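Local structure of response regulator (Caulobacter vibrioides, 3N0R) at residues 233-245 with 252-264. The protein probably acts as a two-component stress response regulator whose receiver domain controls a sigma-factor-like domain that works as an anti-anti-sigma factor. The protein carries 1 engineered substitution. Residues are numbered along the deposited sequence; the frame is centred on the assembly and turned at random. Where two conformers were deposited one is given.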
loop_
_atom_site.group_PDB
_atom_site.type_symbol
_atom_site.label_atom_id
_atom_site.label_comp_id
_atom_site.label_asym_id
_atom_site.label_seq_id
_atom_site.Cartn_x
_atom_site.Cartn_y
_atom_site.Cartn_z
ATOM N N ASP A 233 18.811 3.720 -0.808
ATOM C CA ASP A 233 17.509 3.405 -0.210
ATOM C C ASP A 233 16.386 4.291 -0.745
ATOM O O ASP A 233 15.530 4.761 0.006
ATOM C CB ASP A 233 17.549 3.440 1.323
ATOM C CG ASP A 233 16.374 2.698 1.943
ATOM O OD1 ASP A 233 15.994 1.631 1.415
ATOM O OD2 ASP A 233 15.820 3.182 2.948
ATOM N N VAL A 234 16.378 4.494 -2.056
ATOM C CA VAL A 234 15.333 5.266 -2.694
ATOM C C VAL A 234 14.112 4.377 -2.879
ATOM O O VAL A 234 14.204 3.307 -3.480
ATOM C CB VAL A 234 15.796 5.796 -4.066
ATOM C CG1 VAL A 234 14.661 6.530 -4.761
ATOM C CG2 VAL A 234 17.011 6.705 -3.905
ATOM N N PRO A 235 12.954 4.819 -2.366
ATOM C CA PRO A 235 11.753 3.993 -2.515
ATOM C C PRO A 235 11.260 3.942 -3.958
ATOM O O PRO A 235 11.360 4.927 -4.690
ATOM C CB PRO A 235 10.724 4.699 -1.623
ATOM C CG PRO A 235 11.183 6.116 -1.567
ATOM C CD PRO A 235 12.684 6.068 -1.636
ATOM N N VAL A 236 10.741 2.781 -4.348
ATOM C CA VAL A 236 10.176 2.566 -5.670
ATOM C C VAL A 236 8.738 2.096 -5.539
ATOM O O VAL A 236 8.436 1.193 -4.760
ATOM C CB VAL A 236 10.982 1.530 -6.480
ATOM C CG1 VAL A 236 10.382 1.353 -7.885
ATOM C CG2 VAL A 236 12.448 1.944 -6.565
ATOM N N ILE A 237 7.854 2.740 -6.289
ATOM C CA ILE A 237 6.467 2.323 -6.394
ATOM C C ILE A 237 6.259 1.792 -7.805
ATOM O O ILE A 237 6.587 2.463 -8.786
ATOM C CB ILE A 237 5.514 3.497 -6.153
ATOM C CG1 ILE A 237 5.777 4.133 -4.780
ATOM C CG2 ILE A 237 4.070 3.042 -6.296
ATOM C CD1 ILE A 237 4.982 5.397 -4.530
ATOM N N PHE A 238 5.724 0.581 -7.920
ATOM C CA PHE A 238 5.507 -0.016 -9.232
ATOM C C PHE A 238 4.119 0.266 -9.769
ATOM O O PHE A 238 3.137 0.255 -9.032
ATOM C CB PHE A 238 5.827 -1.506 -9.195
ATOM C CG PHE A 238 7.287 -1.776 -9.008
ATOM C CD1 PHE A 238 8.141 -1.811 -10.097
ATOM C CD2 PHE A 238 7.819 -1.934 -7.738
ATOM C CE1 PHE A 238 9.498 -2.032 -9.923
ATOM C CE2 PHE A 238 9.173 -2.157 -7.558
ATOM C CZ PHE A 238 10.011 -2.212 -8.651
ATOM N N ILE A 239 4.073 0.531 -11.070
ATOM C CA ILE A 239 2.839 0.829 -11.775
ATOM C C ILE A 239 2.456 -0.370 -12.640
ATOM O O ILE A 239 3.288 -0.883 -13.384
ATOM C CB ILE A 239 3.039 2.041 -12.712
ATOM C CG1 ILE A 239 3.384 3.308 -11.923
ATOM C CG2 ILE A 239 1.811 2.249 -13.591
ATOM C CD1 ILE A 239 3.983 4.414 -12.800
ATOM N N THR A 240 1.200 -0.813 -12.545
ATOM C CA THR A 240 0.740 -1.952 -13.336
ATOM C C THR A 240 -0.768 -1.909 -13.582
ATOM O O THR A 240 -1.531 -1.376 -12.768
ATOM C CB THR A 240 1.095 -3.296 -12.648
ATOM O OG1 THR A 240 0.569 -4.383 -13.420
ATOM C CG2 THR A 240 0.521 -3.351 -11.238
ATOM N N ALA A 241 -1.201 -2.465 -14.709
ATOM C CA ALA A 241 -2.632 -2.609 -14.964
ATOM C C ALA A 241 -3.227 -3.825 -14.253
ATOM O O ALA A 241 -4.449 -3.943 -14.148
ATOM C CB ALA A 241 -2.906 -2.689 -16.462
ATOM N N PHE A 242 -2.365 -4.722 -13.770
ATOM C CA PHE A 242 -2.796 -6.004 -13.199
ATOM C C PHE A 242 -2.075 -6.280 -11.886
ATOM O O PHE A 242 -1.247 -7.186 -11.781
ATOM C CB PHE A 242 -2.602 -7.129 -14.213
ATOM C CG PHE A 242 -3.314 -6.869 -15.504
ATOM C CD1 PHE A 242 -4.680 -7.059 -15.597
ATOM C CD2 PHE A 242 -2.634 -6.378 -16.607
ATOM C CE1 PHE A 242 -5.352 -6.788 -16.773
ATOM C CE2 PHE A 242 -3.303 -6.120 -17.791
ATOM C CZ PHE A 242 -4.661 -6.318 -17.867
ATOM N N PRO A 243 -2.407 -5.492 -10.861
ATOM C CA PRO A 243 -1.700 -5.576 -9.581
ATOM C C PRO A 243 -1.796 -6.959 -8.938
ATOM O O PRO A 243 -0.874 -7.388 -8.253
ATOM C CB PRO A 243 -2.399 -4.511 -8.723
ATOM C CG PRO A 243 -3.742 -4.305 -9.367
ATOM C CD PRO A 243 -3.503 -4.507 -10.838
ATOM N N GLU A 244 -2.900 -7.653 -9.169
ATOM C CA GLU A 244 -3.091 -8.960 -8.563
ATOM C C GLU A 244 -1.951 -9.942 -8.895
ATOM O O GLU A 244 -1.625 -10.803 -8.081
ATOM C CB GLU A 244 -4.456 -9.536 -8.938
ATOM C CG GLU A 244 -4.648 -9.792 -10.431
ATOM C CD GLU A 244 -5.052 -8.564 -11.264
ATOM O OE1 GLU A 244 -4.971 -7.412 -10.795
ATOM O OE2 GLU A 244 -5.473 -8.767 -12.423
ATOM N N ARG A 245 -1.327 -9.787 -10.063
ATOM C CA ARG A 245 -0.228 -10.670 -10.470
ATOM C C ARG A 245 1.017 -10.513 -9.621
ATOM O O ARG A 245 1.868 -11.403 -9.595
ATOM C CB ARG A 245 0.153 -10.417 -11.921
ATOM C CG ARG A 245 -0.972 -10.687 -12.863
ATOM C CD ARG A 245 -0.565 -10.392 -14.269
ATOM N NE ARG A 245 -1.711 -10.515 -15.148
ATOM C CZ ARG A 245 -1.640 -10.447 -16.466
ATOM N NH1 ARG A 245 -0.472 -10.248 -17.057
ATOM N NH2 ARG A 245 -2.741 -10.578 -17.180
ATOM N N PRO A 252 9.250 -12.921 -4.290
ATOM C CA PRO A 252 9.562 -11.499 -4.114
ATOM C C PRO A 252 8.697 -10.636 -5.029
ATOM O O PRO A 252 8.620 -10.895 -6.230
ATOM C CB PRO A 252 11.035 -11.418 -4.517
ATOM C CG PRO A 252 11.573 -12.759 -4.168
ATOM C CD PRO A 252 10.467 -13.734 -4.468
ATOM N N GLU A 253 8.057 -9.625 -4.448
ATOM C CA GLU A 253 7.098 -8.779 -5.149
ATOM C C GLU A 253 7.196 -7.367 -4.576
ATOM O O GLU A 253 7.780 -7.174 -3.512
ATOM C CB GLU A 253 5.673 -9.329 -4.960
ATOM C CG GLU A 253 5.402 -10.627 -5.736
ATOM C CD GLU A 253 4.103 -11.334 -5.344
ATOM O OE1 GLU A 253 3.706 -11.284 -4.161
ATOM O OE2 GLU A 253 3.485 -11.973 -6.229
ATOM N N PRO A 254 6.606 -6.378 -5.263
ATOM C CA PRO A 254 6.672 -4.995 -4.768
ATOM C C PRO A 254 6.017 -4.788 -3.409
ATOM O O PRO A 254 5.023 -5.427 -3.080
ATOM C CB PRO A 254 5.877 -4.212 -5.816
ATOM C CG PRO A 254 6.010 -5.006 -7.053
ATOM C CD PRO A 254 5.989 -6.441 -6.600
ATOM N N THR A 255 6.546 -3.835 -2.654
ATOM C CA THR A 255 5.920 -3.407 -1.418
ATOM C C THR A 255 4.854 -2.354 -1.680
ATOM O O THR A 255 3.803 -2.363 -1.036
ATOM C CB THR A 255 6.978 -2.865 -0.453
ATOM O OG1 THR A 255 7.913 -3.912 -0.173
ATOM C CG2 THR A 255 6.365 -2.384 0.862
ATOM N N PHE A 256 5.130 -1.460 -2.630
ATOM C CA PHE A 256 4.231 -0.365 -2.985
ATOM C C PHE A 256 3.859 -0.482 -4.455
ATOM O O PHE A 256 4.726 -0.652 -5.310
ATOM C CB PHE A 256 4.878 1.001 -2.707
ATOM C CG PHE A 256 5.444 1.139 -1.313
ATOM C CD1 PHE A 256 4.606 1.232 -0.208
ATOM C CD2 PHE A 256 6.820 1.173 -1.113
ATOM C CE1 PHE A 256 5.137 1.344 1.079
ATOM C CE2 PHE A 256 7.354 1.294 0.164
ATOM C CZ PHE A 256 6.511 1.373 1.257
ATOM N N LEU A 257 2.563 -0.329 -4.713
ATOM C CA LEU A 257 1.956 -0.623 -5.999
ATOM C C LEU A 257 0.888 0.428 -6.300
ATOM O O LEU A 257 0.148 0.843 -5.397
ATOM C CB LEU A 257 1.324 -2.015 -5.935
ATOM C CG LEU A 257 1.030 -2.767 -7.228
ATOM C CD1 LEU A 257 2.292 -2.950 -8.042
ATOM C CD2 LEU A 257 0.414 -4.114 -6.899
ATOM N N ILE A 258 0.823 0.863 -7.559
ATOM C CA ILE A 258 -0.351 1.602 -7.973
ATOM C C ILE A 258 -0.873 1.063 -9.285
ATOM O O ILE A 258 -0.129 0.593 -10.157
ATOM C CB ILE A 258 -0.098 3.113 -8.120
ATOM C CG1 ILE A 258 1.030 3.384 -9.106
ATOM C CG2 ILE A 258 0.200 3.747 -6.770
ATOM C CD1 ILE A 258 1.246 4.870 -9.361
ATOM N N THR A 259 -2.194 1.072 -9.387
ATOM C CA THR A 259 -2.870 0.565 -10.560
ATOM C C THR A 259 -3.098 1.676 -11.572
ATOM O O THR A 259 -3.479 2.795 -11.212
ATOM C CB THR A 259 -4.235 -0.023 -10.168
ATOM O OG1 THR A 259 -4.029 -1.034 -9.172
ATOM C CG2 THR A 259 -4.942 -0.625 -11.374
ATOM N N LYS A 260 -2.844 1.368 -12.837
ATOM C CA LYS A 260 -3.268 2.233 -13.938
ATOM C C LYS A 260 -4.470 1.560 -14.613
ATOM O O LYS A 260 -4.494 0.340 -14.736
ATOM C CB LYS A 260 -2.120 2.456 -14.935
ATOM C CG LYS A 260 -1.540 1.171 -15.522
ATOM C CD LYS A 260 -0.516 1.436 -16.624
ATOM C CE LYS A 260 0.043 0.127 -17.161
ATOM N NZ LYS A 260 1.008 0.336 -18.277
ATOM N N PRO A 261 -5.487 2.342 -15.028
ATOM C CA PRO A 261 -5.597 3.803 -14.904
ATOM C C PRO A 261 -5.730 4.257 -13.449
ATOM O O PRO A 261 -6.211 3.506 -12.603
ATOM C CB PRO A 261 -6.879 4.125 -15.678
ATOM C CG PRO A 261 -7.692 2.881 -15.585
ATOM C CD PRO A 261 -6.706 1.746 -15.608
ATOM N N PHE A 262 -5.323 5.493 -13.178
ATOM C CA PHE A 262 -5.146 5.965 -11.812
ATOM C C PHE A 262 -6.418 6.467 -11.154
ATOM O O PHE A 262 -7.189 7.204 -11.751
ATOM C CB PHE A 262 -4.080 7.065 -11.779
ATOM C CG PHE A 262 -2.780 6.650 -12.399
ATOM C CD1 PHE A 262 -2.049 5.612 -11.855
ATOM C CD2 PHE A 262 -2.302 7.279 -13.537
ATOM C CE1 PHE A 262 -0.848 5.212 -12.423
ATOM C CE2 PHE A 262 -1.099 6.887 -14.116
ATOM C CZ PHE A 262 -0.374 5.844 -13.557
ATOM N N GLN A 263 -6.617 6.066 -9.903
ATOM C CA GLN A 263 -7.550 6.748 -9.023
ATOM C C GLN A 263 -6.674 7.590 -8.118
ATOM O O GLN A 263 -5.833 7.047 -7.411
ATOM C CB GLN A 263 -8.356 5.751 -8.196
ATOM C CG GLN A 263 -9.461 5.067 -8.976
ATOM C CD GLN A 263 -10.332 4.197 -8.097
ATOM O OE1 GLN A 263 -9.858 3.239 -7.485
ATOM N NE2 GLN A 263 -11.618 4.532 -8.020
ATOM N N PRO A 264 -6.850 8.920 -8.152
ATOM C CA PRO A 264 -5.936 9.846 -7.468
ATOM C C PRO A 264 -5.656 9.528 -6.000
ATOM O O PRO A 264 -4.507 9.639 -5.585
ATOM C CB PRO A 264 -6.643 11.197 -7.601
ATOM C CG PRO A 264 -7.422 11.074 -8.860
ATOM C CD PRO A 264 -7.885 9.641 -8.916
HETATM O O HOH W 1 7.832 -1.356 -3.937
HETATM O O HOH W 2 -6.271 -1.810 -14.738
HETATM O O HOH W 3 4.384 -12.370 -8.661
#
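Phe238, Ile239 and Thr240 pair with Leu257, Ile258 and Thr259 as the two last strands of a receiver domain, a parallel sheet of order 2-1-3-4-5; strand 236-240 also bonds strand 208-212, leaving 257-259 outermost within the chain. Parallel pairing lets one strand give and take bonds through alternate residues. Here Phe238 N donates to Phe256 O (3.1 Å) and Phe238 O accepts from Ile258 N (2.8 Å); Thr240 N then reaches Ile258 O, and Lys260 N donates to Thr240 O. Water extends the ladder at both ends, linking Val236 O to Phe256 N and the carbonyls of Ala241 and Lys260.

Apolar contacts divide between the sheet faces. On that of Ile239, its CG1 lies alongside Ile258 CG1 at 3.7 Å in the conformers modelled here, both side chains pointing the same way, while the Ile237 and Ile258 side chains cross at about a right angle, CG2 against CG2; helix 264-277 packs against Ile237 and Ile258. On the other face, the CD2 atom of Phe238 touches Pro254 CB (3.6 Å). Leu257, its CG anti to the backbone N (chi1 -160°), splays its methyls in the conformer described: CD1 meets Thr240 CG2, and CD2 lies toward Pro243 CB.

The polar ends turn elsewhere. Lys260 runs its extended chain past Ile239 CG2 and Ala241 CB to salt bridges with Glu169 and Asp212, the predicted phosphorylation site. A chi1 of 177° swings Thr240 OG1 to the carbonyl side, where it closes an ST turn by accepting Phe242 N at 3.0 Å, with an N-H...O angle of 165°.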